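Local coordinates for immunogenic protein MPT63/MPB63 (Mycobacterium tuberculosis, PDB 1LMI) that is a major secreted, immunogenic beta-sandwich protein whose molecular function is unknown, at residues A[16-19]-A[20-23]; A[118-122]-A[123-127]. All coordinates share one frame; numbering follows the deposited sequence.

Contact 1: A[16-19]-A[20-23]; sequences TDTV and GQVV
A tight turn with a G1 beta bulge closes the beta hairpin of strands 12-17 and 22-33, and Asp17 stands opposite both Gln21 and Val22 at its neck. The pairing of Asp17 with Val22 is antiparallel and hydrogen-bonded: Asp17 N reaches Val22 O at 2.7 Å, and Val22 N returns to Asp17 O at 3.0 Å. Within the loop, Asp17 also uses its carboxylate. With CG anti to the backbone N (chi1 170°), the group folds over the turn, and Gly20 N meets OD1 of Asp17 at 3.2 Å from above the carboxylate plane. On the same face as this carboxylate, CG2 of Val22 packs against CB of Asp17 at 3.9 Å. Gln21 has positive phi (57°), and its side chain bends at chi2 to bring the amide back to the loop. There NE2 of Gln21 lies 2.6 Å from Thr18 O in a poorly angled, weak bond, while OE1 of Gln21 is hydrogen-bonded to Arg58. One pair further along, Thr16 and Val23 lie side by side on the other face, OG1 of Thr16 3.9 Å from CG2 of Val23. The turn, which lies at the surface, is thus held mainly by two backbone bonds at the neck, with little apolar packing; the Asp17 carboxylate, by accepting the Gly20 N-H, links the last strand residue to the turn.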
ATOM      1  N   THR A  16      13.608  -8.012   0.250  1.00 13.87           N
ATOM      2  CA  THR A  16      14.019  -9.380  -0.022  1.00 11.94           C
ATOM      3  C   THR A  16      13.351 -10.264   1.016  1.00 14.61           C
ATOM      4  O   THR A  16      13.519 -10.043   2.226  1.00 20.92           O
ATOM      5  CB  THR A  16      15.545  -9.467   0.007  1.00 18.09           C
ATOM      6  OG1 THR A  16      16.095  -8.790  -1.150  1.00 24.18           O
ATOM      7  CG2 THR A  16      16.067 -10.876  -0.137  1.00 18.51           C
ATOM      8  N   ASP A  17      12.600 -11.258   0.575  1.00 15.31           N
ATOM      9  CA  ASP A  17      12.027 -12.209   1.530  1.00 16.84           C
ATOM     10  C   ASP A  17      12.506 -13.637   1.271  1.00 15.00           C
ATOM     11  O   ASP A  17      11.891 -14.396   0.535  1.00 19.35           O
ATOM     12  CB  ASP A  17      10.493 -12.134   1.464  1.00 17.02           C
ATOM     13  CG  ASP A  17       9.859 -13.259   2.256  1.00 23.21           C
ATOM     14  OD1 ASP A  17      10.487 -13.838   3.169  1.00 20.13           O
ATOM     15  OD2 ASP A  17       8.698 -13.596   1.955  1.00 28.08           O
ATOM     16  N   THR A  18      13.592 -13.990   1.951  1.00 21.08           N
ATOM     17  CA  THR A  18      14.182 -15.301   1.679  1.00 19.45           C
ATOM     18  C   THR A  18      13.373 -16.434   2.292  1.00 26.43           C
ATOM     19  O   THR A  18      13.491 -17.601   1.889  1.00 45.65           O
ATOM     20  CB  THR A  18      15.644 -15.360   2.136  1.00 28.08           C
ATOM     21  OG1 THR A  18      16.388 -14.347   1.455  1.00 36.29           O
ATOM     22  CG2 THR A  18      16.248 -16.700   1.724  1.00 24.01           C
ATOM     23  N   VAL A  19      12.489 -16.175   3.253  1.00 21.34           N
ATOM     24  CA  VAL A  19      11.617 -17.288   3.665  1.00 16.77           C
ATOM     25  C   VAL A  19      10.702 -17.701   2.540  1.00 19.62           C
ATOM     26  O   VAL A  19      10.426 -18.882   2.313  1.00 22.11           O
ATOM     27  CB  VAL A  19      10.789 -16.894   4.899  1.00 17.51           C
ATOM     28  CG1 VAL A  19       9.631 -17.860   5.113  1.00 20.76           C
ATOM     29  CG2 VAL A  19      11.679 -16.865   6.149  1.00 19.14           C
ATOM     30  N   GLY A  20      10.182 -16.683   1.832  1.00 17.98           N
ATOM     31  CA  GLY A  20       9.316 -16.950   0.701  1.00 17.60           C
ATOM     32  C   GLY A  20      10.036 -17.075  -0.641  1.00 16.13           C
ATOM     33  O   GLY A  20       9.366 -17.340  -1.630  1.00 23.73           O
ATOM     34  N   GLN A  21      11.345 -16.890  -0.648  1.00 18.85           N
ATOM     35  CA  GLN A  21      12.190 -16.946  -1.822  1.00 23.43           C
ATOM     36  C   GLN A  21      11.711 -15.945  -2.866  1.00 18.46           C
ATOM     37  O   GLN A  21      11.674 -16.227  -4.057  1.00 25.03           O
ATOM     38  CB  GLN A  21      12.164 -18.343  -2.467  1.00 32.68           C
ATOM     39  CG  GLN A  21      13.572 -18.871  -2.714  1.00 43.66           C
ATOM     40  CD  GLN A  21      14.391 -18.721  -1.435  1.00 38.50           C
ATOM     41  OE1 GLN A  21      15.550 -18.336  -1.492  1.00 24.60           O
ATOM     42  NE2 GLN A  21      13.744 -19.022  -0.318  1.00 40.76           N
ATOM     43  N   VAL A  22      11.312 -14.777  -2.364  1.00 16.90           N
ATOM     44  CA  VAL A  22      10.863 -13.760  -3.320  1.00 15.29           C
ATOM     45  C   VAL A  22      11.617 -12.466  -3.018  1.00 12.02           C
ATOM     46  O   VAL A  22      12.100 -12.250  -1.906  1.00 15.10           O
ATOM     47  CB  VAL A  22       9.361 -13.434  -3.321  1.00 14.76           C
ATOM     48  CG1 VAL A  22       8.572 -14.619  -3.874  1.00 21.21           C
ATOM     49  CG2 VAL A  22       8.807 -13.043  -1.958  1.00 17.83           C
ATOM     50  N   VAL A  23      11.698 -11.641  -4.051  1.00 14.19           N
ATOM     51  CA  VAL A  23      12.135 -10.258  -3.950  1.00  9.67           C
ATOM     52  C   VAL A  23      11.063  -9.422  -4.638  1.00 14.04           C
ATOM     53  O   VAL A  23      10.611  -9.754  -5.741  1.00 13.90           O
ATOM     54  CB  VAL A  23      13.489 -10.008  -4.627  1.00 12.21           C
ATOM     55  CG1 VAL A  23      13.911  -8.546  -4.523  1.00 14.69           C
ATOM     56  CG2 VAL A  23      14.542 -10.937  -4.028  1.00 11.99           C
TER

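Contact 2: A[118-122]-A[123-127]; sequences AMNNG and MEDLL
OD1 of Asn121 takes two backbone N-H groups at the turn between strands 116-120 and 125-130: Met123 N at 2.8 Å and Glu124 N at 2.9 Å. The two donors arrive differently, Glu124 N almost in line with the side-chain C=O and Met123 N from well above its plane. A chi1 of 61° sets CG of Asn121 between its own backbone N and carbonyl carbon, which turns the amide over the loop; this double grip fixes the oxygen end. The backbone of the same residue adds a third link, from Asn121 N to Glu124 O at 3.2 Å. Gly122, with phi 90°, carries the chain round the turn. Beyond the loop the strands pair with a classic beta bulge, in which Leu126 and Leu127 both face Met119. Met119 O accepts a bond from Leu126 N at 2.8 Å and a weak one from Leu127 N, while Met119 N donates to Leu127 O at 2.7 Å. The side chains of Met119 and Leu127 lie side by side, and the thioether chain, bent at chi3, brings CE of Met119 against CD1 of Leu127 at 3.3 Å, tighter than usual for two carbons. The side chains of Leu126 and Asn121 cross at about a right angle, CD1 of Leu126 3.9 Å from ND2 of Asn121. Asn120 and Asp125 flank each other on the face of the sheet away from Met119 and Leu127, where Arg71 of strand 68-71 forms a salt bridge with Asp125. Met119 and Leu127 instead face the second sheet, packing on Met15 of strand 12-17 and Trp26 of strand 22-33, while the backbone of Leu126 is hydrogen-bonded to that of Ile5 in strand 5-8.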
ATOM      1  N   ALA A 118       2.355   3.058   4.882  1.00 12.72           N
ATOM      2  CA  ALA A 118       3.236   2.035   5.476  1.00 11.14           C
ATOM      3  C   ALA A 118       2.665   0.647   5.185  1.00 12.23           C
ATOM      4  O   ALA A 118       1.422   0.500   5.251  1.00 12.89           O
ATOM      5  CB  ALA A 118       3.356   2.228   6.975  1.00 11.36           C
ATOM      6  N   MET A 119       3.506  -0.329   4.893  1.00  8.44           N
ATOM      7  CA  MET A 119       3.050  -1.714   4.798  1.00  9.10           C
ATOM      8  C   MET A 119       3.462  -2.414   6.100  1.00 11.13           C
ATOM      9  O   MET A 119       4.650  -2.394   6.422  1.00 11.56           O
ATOM     10  CB  MET A 119       3.631  -2.508   3.612  1.00 13.81           C
ATOM     11  CG  MET A 119       3.104  -2.110   2.242  1.00 17.34           C
ATOM     12  SD  MET A 119       3.696  -3.233   0.902  1.00 20.05           S
ATOM     13  CE  MET A 119       5.009  -4.000   1.853  1.00 45.87           C
ATOM     14  N   ASN A 120       2.499  -3.027   6.797  1.00 10.47           N
ATOM     15  CA  ASN A 120       2.738  -3.755   8.042  1.00  9.90           C
ATOM     16  C   ASN A 120       2.073  -5.124   7.938  1.00 10.93           C
ATOM     17  O   ASN A 120       0.944  -5.211   7.477  1.00 12.67           O
ATOM     18  CB  ASN A 120       2.183  -2.920   9.183  1.00 12.93           C
ATOM     19  CG  ASN A 120       2.293  -3.480  10.603  1.00 13.20           C
ATOM     20  OD1 ASN A 120       2.960  -2.864  11.460  1.00 17.77           O
ATOM     21  ND2 ASN A 120       1.614  -4.581  10.826  1.00 14.11           N
ATOM     22  N   ASN A 121       2.832  -6.149   8.384  1.00 11.15           N
ATOM     23  CA  ASN A 121       2.355  -7.511   8.159  1.00 12.76           C
ATOM     24  C   ASN A 121       1.722  -8.083   9.443  1.00 12.08           C
ATOM     25  O   ASN A 121       1.604  -9.314   9.435  1.00 16.33           O
ATOM     26  CB  ASN A 121       3.480  -8.451   7.696  1.00 13.86           C
ATOM     27  CG  ASN A 121       4.578  -8.546   8.745  1.00 10.93           C
ATOM     28  OD1 ASN A 121       4.571  -8.008   9.838  1.00 12.18           O
ATOM     29  ND2 ASN A 121       5.622  -9.316   8.345  1.00 19.40           N
ATOM     30  N   GLY A 122       1.351  -7.282  10.407  1.00 14.23           N
ATOM     31  CA  GLY A 122       0.776  -7.766  11.683  1.00 13.21           C
ATOM     32  C   GLY A 122       1.856  -8.006  12.720  1.00 20.30           C
ATOM     33  O   GLY A 122       1.551  -7.993  13.917  1.00 22.94           O
ATOM     34  N   MET A 123       3.082  -8.204  12.236  1.00 19.75           N
ATOM     35  CA  MET A 123       4.224  -8.441  13.123  1.00 21.15           C
ATOM     36  C   MET A 123       5.059  -7.172  13.247  1.00 23.07           C
ATOM     37  O   MET A 123       5.546  -6.838  14.327  1.00 23.62           O
ATOM     38  CB  MET A 123       5.035  -9.637  12.628  1.00 24.19           C
ATOM     39  CG  MET A 123       4.210 -10.875  12.304  1.00 32.22           C
ATOM     40  SD  MET A 123       3.718 -11.778  13.790  1.00 35.15           S
ATOM     41  CE  MET A 123       5.311 -12.340  14.396  1.00 47.90           C
ATOM     42  N   GLU A 124       5.239  -6.428  12.150  1.00 15.98           N
ATOM     43  CA  GLU A 124       6.047  -5.228  12.208  1.00 15.90           C
ATOM     44  C   GLU A 124       5.840  -4.382  10.945  1.00 12.08           C
ATOM     45  O   GLU A 124       5.240  -4.899  10.016  1.00 14.18           O
ATOM     46  CB  GLU A 124       7.540  -5.577  12.266  1.00 13.55           C
ATOM     47  CG  GLU A 124       8.044  -6.276  11.016  1.00 15.88           C
ATOM     48  CD  GLU A 124       9.402  -6.937  11.212  1.00 18.57           C
ATOM     49  OE1 GLU A 124      10.307  -6.279  11.756  1.00 19.33           O
ATOM     50  OE2 GLU A 124       9.513  -8.124  10.798  1.00 21.43           O
ATOM     51  N   ASP A 125       6.332  -3.159  10.944  1.00 12.63           N
ATOM     52  CA  ASP A 125       6.367  -2.296   9.767  1.00 11.51           C
ATOM     53  C   ASP A 125       7.486  -2.808   8.834  1.00 15.02           C
ATOM     54  O   ASP A 125       8.618  -3.056   9.287  1.00 15.64           O
ATOM     55  CB  ASP A 125       6.649  -0.843  10.071  1.00 13.07           C
ATOM     56  CG  ASP A 125       5.489  -0.089  10.691  1.00 15.48           C
ATOM     57  OD1 ASP A 125       4.358  -0.608  10.662  1.00 14.40           O
ATOM     58  OD2 ASP A 125       5.748   1.008  11.245  1.00 16.23           O
ATOM     59  N   LEU A 126       7.177  -2.990   7.568  1.00 11.93           N
ATOM     60  CA  LEU A 126       8.134  -3.487   6.582  1.00  9.91           C
ATOM     61  C   LEU A 126       8.642  -2.371   5.678  1.00 10.88           C
ATOM     62  O   LEU A 126       9.858  -2.236   5.496  1.00 15.38           O
ATOM     63  CB  LEU A 126       7.483  -4.578   5.718  1.00 13.68           C
ATOM     64  CG  LEU A 126       7.136  -5.878   6.452  1.00 17.86           C
ATOM     65  CD1 LEU A 126       6.457  -6.831   5.491  1.00 12.29           C
ATOM     66  CD2 LEU A 126       8.358  -6.527   7.100  1.00 15.04           C
ATOM     67  N   LEU A 127       7.729  -1.593   5.122  1.00  9.80           N
ATOM     68  CA  LEU A 127       8.059  -0.553   4.135  1.00  9.44           C
ATOM     69  C   LEU A 127       7.270   0.715   4.452  1.00 10.71           C
ATOM     70  O   LEU A 127       6.069   0.625   4.759  1.00 12.35           O
ATOM     71  CB  LEU A 127       7.720  -0.977   2.718  1.00  9.18           C
ATOM     72  CG  LEU A 127       8.358  -2.226   2.134  1.00  8.86           C
ATOM     73  CD1 LEU A 127       7.777  -2.594   0.770  1.00 13.47           C
ATOM     74  CD2 LEU A 127       9.853  -1.985   1.990  1.00 17.57           C
TER

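Overall arrangement
Contacts 1 and 2 are both hairpin turns, one from each sheet of the beta sandwich. Contact 1 closes strands 12-17 and 22-33 at the edge of the four-stranded antiparallel sheet; contact 2 joins strands 116-120 and 125-130 inside the five-stranded mixed sheet. Their centres are 15 Å apart and their nearest atoms about 7 Å, so they do not touch. The link between them is indirect: the hairpin that ends in contact 1 also supplies Met15 and Trp26, on which the buried side chains of contact 2 pack. Burial differs too, contact 1 lying at the surface about 18 Å from the chain centre and contact 2, partly buried, about 10 Å from it.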